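Local coordinates for protein PspGI restriction endonuclease (Pyrococcus sp. GI-H, PDB 3BM3) that probably cuts DNA as a type II site-specific restriction endonuclease, bound in this crystal to its substrate DNA, at residues P151-R164 with E184-F196. The protein carries 2 engineered substitutions. Numbering follows the deposited sequence.
With nucleotides of chain A.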
# COMPACT_ATOMS: atom_id res chain seq x y z
N PRO C 151 22.77 8.91 12.46
CA PRO C 151 21.89 7.88 11.89
C PRO C 151 22.33 6.45 12.12
O PRO C 151 21.49 5.57 12.28
CB PRO C 151 21.89 8.22 10.38
CG PRO C 151 22.04 9.66 10.34
CD PRO C 151 23.06 9.95 11.45
N SER C 152 23.64 6.20 12.19
CA SER C 152 24.13 4.84 12.40
C SER C 152 23.84 4.29 13.79
O SER C 152 23.95 3.10 14.00
CB SER C 152 25.63 4.73 12.11
OG SER C 152 26.36 5.47 13.05
N SER C 153 23.45 5.18 14.71
CA SER C 153 23.31 4.87 16.13
C SER C 153 21.87 4.58 16.51
O SER C 153 21.60 4.24 17.65
CB SER C 153 23.83 6.02 16.99
OG SER C 153 22.98 7.16 16.92
N ALA C 154 20.96 4.74 15.56
CA ALA C 154 19.51 4.55 15.81
C ALA C 154 18.98 3.49 14.87
O ALA C 154 19.58 3.18 13.83
CB ALA C 154 18.75 5.85 15.58
N ILE C 155 17.82 2.96 15.24
CA ILE C 155 17.13 1.98 14.43
C ILE C 155 15.83 2.59 13.98
O ILE C 155 15.09 3.12 14.80
CB ILE C 155 16.83 0.69 15.18
CG1 ILE C 155 18.03 0.20 15.98
CG2 ILE C 155 16.32 -0.39 14.20
CD1 ILE C 155 17.68 -0.97 16.94
N LEU C 156 15.56 2.50 12.68
CA LEU C 156 14.27 2.85 12.13
C LEU C 156 13.55 1.54 11.90
O LEU C 156 14.08 0.61 11.27
CB LEU C 156 14.43 3.59 10.82
CG LEU C 156 15.44 4.72 10.89
CD1 LEU C 156 15.48 5.44 9.57
CD2 LEU C 156 15.07 5.65 12.03
N ILE C 157 12.34 1.47 12.43
CA ILE C 157 11.55 0.26 12.31
C ILE C 157 10.23 0.58 11.67
O ILE C 157 9.51 1.47 12.16
CB ILE C 157 11.29 -0.39 13.65
CG1 ILE C 157 12.60 -0.62 14.40
CG2 ILE C 157 10.58 -1.74 13.41
CD1 ILE C 157 12.49 -1.31 15.77
N THR C 158 9.94 -0.10 10.58
CA THR C 158 8.66 0.01 9.91
C THR C 158 7.90 -1.25 10.29
O THR C 158 8.47 -2.34 10.32
CB THR C 158 8.81 0.18 8.38
OG1 THR C 158 9.48 1.42 8.10
CG2 THR C 158 7.44 0.19 7.71
N VAL C 159 6.63 -1.09 10.65
CA VAL C 159 5.85 -2.16 11.16
C VAL C 159 4.56 -2.24 10.34
O VAL C 159 3.93 -1.22 10.10
CB VAL C 159 5.55 -1.89 12.61
CG1 VAL C 159 4.49 -2.79 13.13
CG2 VAL C 159 6.84 -2.02 13.43
N LYS C 160 4.24 -3.43 9.87
CA LYS C 160 2.97 -3.71 9.19
C LYS C 160 2.33 -4.96 9.72
O LYS C 160 3.04 -5.84 10.16
CB LYS C 160 3.17 -3.82 7.68
CG LYS C 160 3.59 -2.52 7.07
CD LYS C 160 3.61 -2.57 5.59
CE LYS C 160 4.24 -1.30 5.06
NZ LYS C 160 3.49 -0.11 5.42
N ARG C 161 1.00 -5.02 9.70
CA ARG C 161 0.28 -6.21 10.10
C ARG C 161 0.33 -7.12 8.88
O ARG C 161 1.38 -7.71 8.60
CB ARG C 161 -1.10 -5.85 10.59
CG ARG C 161 -1.88 -6.99 11.17
CD ARG C 161 -3.19 -6.48 11.67
NE ARG C 161 -4.02 -7.54 12.22
CZ ARG C 161 -4.72 -8.43 11.51
NH1 ARG C 161 -4.64 -8.48 10.18
NH2 ARG C 161 -5.45 -9.35 12.13
N LYS C 162 -0.78 -7.29 8.18
CA LYS C 162 -0.67 -7.92 6.87
C LYS C 162 0.06 -6.98 5.91
O LYS C 162 -0.09 -5.77 5.98
CB LYS C 162 -2.00 -8.37 6.33
CG LYS C 162 -2.50 -9.55 7.13
CD LYS C 162 -3.92 -9.93 6.78
CE LYS C 162 -4.33 -11.25 7.51
NZ LYS C 162 -5.71 -11.71 7.23
N VAL C 163 0.82 -7.57 5.00
CA VAL C 163 1.79 -6.85 4.20
C VAL C 163 1.32 -6.65 2.75
O VAL C 163 1.49 -5.56 2.20
CB VAL C 163 3.17 -7.54 4.25
CG1 VAL C 163 4.15 -6.87 3.32
CG2 VAL C 163 3.68 -7.60 5.75
N ARG C 164 0.74 -7.70 2.15
CA ARG C 164 0.43 -7.69 0.75
C ARG C 164 1.63 -7.16 -0.05
O ARG C 164 2.78 -7.55 0.22
CB ARG C 164 -0.85 -6.90 0.51
CG ARG C 164 -2.03 -7.51 1.21
CD ARG C 164 -2.45 -8.79 0.52
NE ARG C 164 -3.72 -9.29 1.00
CZ ARG C 164 -3.87 -10.08 2.06
NH1 ARG C 164 -2.82 -10.54 2.73
NH2 ARG C 164 -5.09 -10.48 2.42
N GLU C 184 24.41 4.14 5.99
CA GLU C 184 24.72 3.68 7.35
C GLU C 184 23.49 3.69 8.28
O GLU C 184 23.58 3.34 9.46
CB GLU C 184 25.87 4.52 7.94
CG GLU C 184 25.47 5.76 8.76
CD GLU C 184 25.00 6.97 7.97
OE1 GLU C 184 24.81 6.90 6.73
OE2 GLU C 184 24.85 8.04 8.63
N ILE C 185 22.34 4.08 7.75
CA ILE C 185 21.13 3.95 8.55
C ILE C 185 20.85 2.46 8.81
O ILE C 185 21.36 1.58 8.10
CB ILE C 185 19.92 4.62 7.91
CG1 ILE C 185 19.43 3.87 6.66
CG2 ILE C 185 20.22 6.08 7.61
CD1 ILE C 185 18.08 4.43 6.16
N ASN C 186 20.05 2.22 9.84
CA ASN C 186 19.60 0.90 10.22
C ASN C 186 18.09 0.90 10.04
O ASN C 186 17.39 1.58 10.76
CB ASN C 186 19.96 0.62 11.65
CG ASN C 186 21.44 0.69 11.87
OD1 ASN C 186 22.18 -0.12 11.35
ND2 ASN C 186 21.89 1.70 12.61
N PHE C 187 17.63 0.15 9.07
CA PHE C 187 16.22 0.18 8.71
C PHE C 187 15.72 -1.24 8.75
O PHE C 187 16.19 -2.08 7.97
CB PHE C 187 16.06 0.75 7.32
CG PHE C 187 14.65 1.07 6.97
CD1 PHE C 187 14.18 2.36 7.07
CD2 PHE C 187 13.79 0.07 6.55
CE1 PHE C 187 12.87 2.66 6.76
CE2 PHE C 187 12.47 0.37 6.25
CZ PHE C 187 12.03 1.65 6.33
N TRP C 188 14.79 -1.51 9.68
CA TRP C 188 14.31 -2.85 9.90
C TRP C 188 12.84 -2.89 9.57
O TRP C 188 12.12 -1.96 9.86
CB TRP C 188 14.52 -3.32 11.34
CG TRP C 188 15.94 -3.34 11.81
CD1 TRP C 188 17.05 -3.02 11.10
CD2 TRP C 188 16.39 -3.68 13.12
NE1 TRP C 188 18.17 -3.12 11.90
CE2 TRP C 188 17.79 -3.56 13.13
CE3 TRP C 188 15.75 -4.14 14.28
CZ2 TRP C 188 18.55 -3.84 14.26
CZ3 TRP C 188 16.52 -4.39 15.41
CH2 TRP C 188 17.88 -4.26 15.38
N PHE C 189 12.41 -4.00 8.98
CA PHE C 189 11.02 -4.17 8.61
C PHE C 189 10.45 -5.27 9.46
O PHE C 189 11.02 -6.37 9.58
CB PHE C 189 10.93 -4.61 7.16
CG PHE C 189 9.54 -4.88 6.69
CD1 PHE C 189 8.79 -3.84 6.13
CD2 PHE C 189 8.97 -6.11 6.82
CE1 PHE C 189 7.47 -4.06 5.73
CE2 PHE C 189 7.65 -6.32 6.41
CZ PHE C 189 6.93 -5.31 5.85
N VAL C 190 9.26 -5.01 9.97
CA VAL C 190 8.51 -5.98 10.73
C VAL C 190 7.14 -6.17 10.08
O VAL C 190 6.42 -5.21 9.89
CB VAL C 190 8.27 -5.50 12.18
CG1 VAL C 190 7.43 -6.49 12.93
CG2 VAL C 190 9.56 -5.20 12.86
N GLY C 191 6.82 -7.42 9.76
CA GLY C 191 5.53 -7.78 9.22
C GLY C 191 4.94 -8.76 10.17
O GLY C 191 5.66 -9.49 10.87
N PHE C 192 3.63 -8.75 10.29
CA PHE C 192 2.97 -9.66 11.20
C PHE C 192 1.97 -10.46 10.36
O PHE C 192 0.76 -10.39 10.55
CB PHE C 192 2.32 -8.89 12.33
CG PHE C 192 2.26 -9.67 13.62
CD1 PHE C 192 3.41 -10.08 14.21
CD2 PHE C 192 1.04 -9.95 14.22
CE1 PHE C 192 3.38 -10.83 15.39
CE2 PHE C 192 1.02 -10.67 15.40
CZ PHE C 192 2.21 -11.08 15.98
N ASP C 193 2.53 -11.21 9.42
CA ASP C 193 1.78 -11.75 8.30
C ASP C 193 2.28 -13.13 8.03
O ASP C 193 3.42 -13.33 7.63
CB ASP C 193 1.96 -10.84 7.06
CG ASP C 193 1.06 -11.21 5.90
OD1 ASP C 193 0.59 -12.36 5.85
OD2 ASP C 193 0.87 -10.35 5.01
N GLU C 194 1.40 -14.08 8.23
CA GLU C 194 1.71 -15.48 8.02
C GLU C 194 1.92 -15.80 6.54
O GLU C 194 2.44 -16.87 6.22
CB GLU C 194 0.61 -16.36 8.63
CG GLU C 194 0.29 -16.03 10.10
CD GLU C 194 1.21 -16.70 11.14
OE1 GLU C 194 2.16 -17.45 10.76
OE2 GLU C 194 0.94 -16.47 12.35
N GLU C 195 1.54 -14.89 5.63
CA GLU C 195 1.71 -15.09 4.20
C GLU C 195 2.83 -14.23 3.63
O GLU C 195 2.94 -14.04 2.44
CB GLU C 195 0.40 -14.82 3.46
CG GLU C 195 -0.74 -15.72 3.91
CD GLU C 195 -0.37 -17.20 4.01
OE1 GLU C 195 0.25 -17.75 3.06
OE2 GLU C 195 -0.74 -17.83 5.04
N PHE C 196 3.71 -13.77 4.51
CA PHE C 196 4.86 -12.98 4.09
C PHE C 196 5.68 -13.80 3.08
O PHE C 196 5.96 -14.95 3.33
CB PHE C 196 5.68 -12.64 5.30
CG PHE C 196 6.79 -11.68 5.02
CD1 PHE C 196 6.53 -10.35 4.73
CD2 PHE C 196 8.10 -12.11 4.98
CE1 PHE C 196 7.56 -9.47 4.47
CE2 PHE C 196 9.11 -11.23 4.71
CZ PHE C 196 8.86 -9.94 4.48
P DA A 6 -4.95 -6.14 7.94
OP1 DA A 6 -3.53 -6.52 8.22
OP2 DA A 6 -5.92 -7.20 7.56
O5' DA A 6 -5.47 -5.36 9.22
C5' DA A 6 -6.85 -5.08 9.38
C4' DA A 6 -7.49 -6.22 10.13
O4' DA A 6 -7.11 -6.20 11.53
C3' DA A 6 -9.02 -6.20 10.11
O3' DA A 6 -9.47 -7.48 9.71
C2' DA A 6 -9.40 -5.91 11.56
C1' DA A 6 -8.25 -6.55 12.29
N9 DA A 6 -8.04 -6.09 13.67
C8 DA A 6 -7.16 -6.63 14.57
N7 DA A 6 -7.17 -6.05 15.74
C5 DA A 6 -8.12 -5.05 15.60
C6 DA A 6 -8.60 -4.08 16.50
N6 DA A 6 -8.17 -3.96 17.76
N1 DA A 6 -9.55 -3.23 16.05
C2 DA A 6 -9.98 -3.36 14.79
N3 DA A 6 -9.61 -4.23 13.85
C4 DA A 6 -8.66 -5.06 14.33
P DG A 7 -10.77 -7.61 8.78
OP1 DG A 7 -11.34 -6.25 8.62
OP2 DG A 7 -11.60 -8.70 9.33
O5' DG A 7 -10.21 -8.10 7.38
C5' DG A 7 -9.43 -7.26 6.54
C4' DG A 7 -9.34 -7.88 5.17
O4' DG A 7 -8.50 -7.08 4.30
C3' DG A 7 -8.70 -9.27 5.18
O3' DG A 7 -9.23 -10.03 4.09
C2' DG A 7 -7.25 -8.96 4.86
C1' DG A 7 -7.49 -7.93 3.78
N9 DG A 7 -6.34 -7.10 3.43
C8 DG A 7 -5.06 -7.19 3.93
N7 DG A 7 -4.24 -6.34 3.38
C5 DG A 7 -5.02 -5.64 2.47
C6 DG A 7 -4.68 -4.61 1.58
O6 DG A 7 -3.57 -4.09 1.38
N1 DG A 7 -5.78 -4.17 0.85
C2 DG A 7 -7.05 -4.67 0.97
N2 DG A 7 -7.99 -4.10 0.19
N3 DG A 7 -7.38 -5.66 1.78
C4 DG A 7 -6.33 -6.09 2.50
P DG A 8 -9.64 -11.56 4.32
OP1 DG A 8 -10.26 -11.68 5.66
OP2 DG A 8 -8.50 -12.43 3.95
O5' DG A 8 -10.79 -11.76 3.24
C5' DG A 8 -11.97 -10.97 3.31
C4' DG A 8 -12.37 -10.49 1.94
O4' DG A 8 -11.41 -9.53 1.43
C3' DG A 8 -12.47 -11.58 0.88
O3' DG A 8 -13.53 -11.23 0.00
C2' DG A 8 -11.12 -11.50 0.19
C1' DG A 8 -10.85 -10.00 0.21
N9 DG A 8 -9.43 -9.66 0.21
C8 DG A 8 -8.43 -10.27 0.92
N7 DG A 8 -7.26 -9.74 0.72
C5 DG A 8 -7.49 -8.71 -0.17
C6 DG A 8 -6.60 -7.77 -0.76
O6 DG A 8 -5.38 -7.65 -0.58
N1 DG A 8 -7.26 -6.91 -1.63
C2 DG A 8 -8.60 -6.94 -1.90
N2 DG A 8 -9.05 -6.03 -2.78
N3 DG A 8 -9.45 -7.79 -1.35
C4 DG A 8 -8.83 -8.65 -0.50
O HOH W 1 19.23 4.45 11.34
O HOH W 2 0.07 -10.37 2.61
O HOH W 3 -2.07 -12.57 5.02
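Ile155 lays CG2 over one face of the Trp188 indole, 3.6 Å from the centroid of the five-membered ring and 18° off its normal, a CH-pi contact. That methyl stands anti to the backbone N (CG1 at chi1 -45°), while CD1 reaches CH2 of the six-membered ring. This is the tight, buried part: Ile157 CG2 meets Val190 CG2 at 3.6 Å on the same side of two parallel strands, where helix 249-259 also packs. On the other side Leu156 CB lies 4.0 Å from Phe187 CD1. Nearly straight bonds, such as Trp188 N to Leu156 O at 2.7 Å, set the register.

Toward both ends the contact takes in waters and partly exposed residues. Asn186 ND2 bridges Ser152 O and Ala154 O, both in its amide plane; the first bond is bent (132°). A water accepts from Asn186 N. Beyond the strands, buried Asp193 OD2 takes Val163 N at 2.8 Å on its anti side, and two waters link its carboxylate to Arg164 NH1. In the loop after strand 155-160, Arg164 reads DG8 of chain A by NE to O6 (2.8 Å) and NH2 to N7 (2.9 Å). Strand 155-160, helix 167-181 and strand 186-191 form a beta-alpha-beta unit, consistent with the PDDEXK nuclease core.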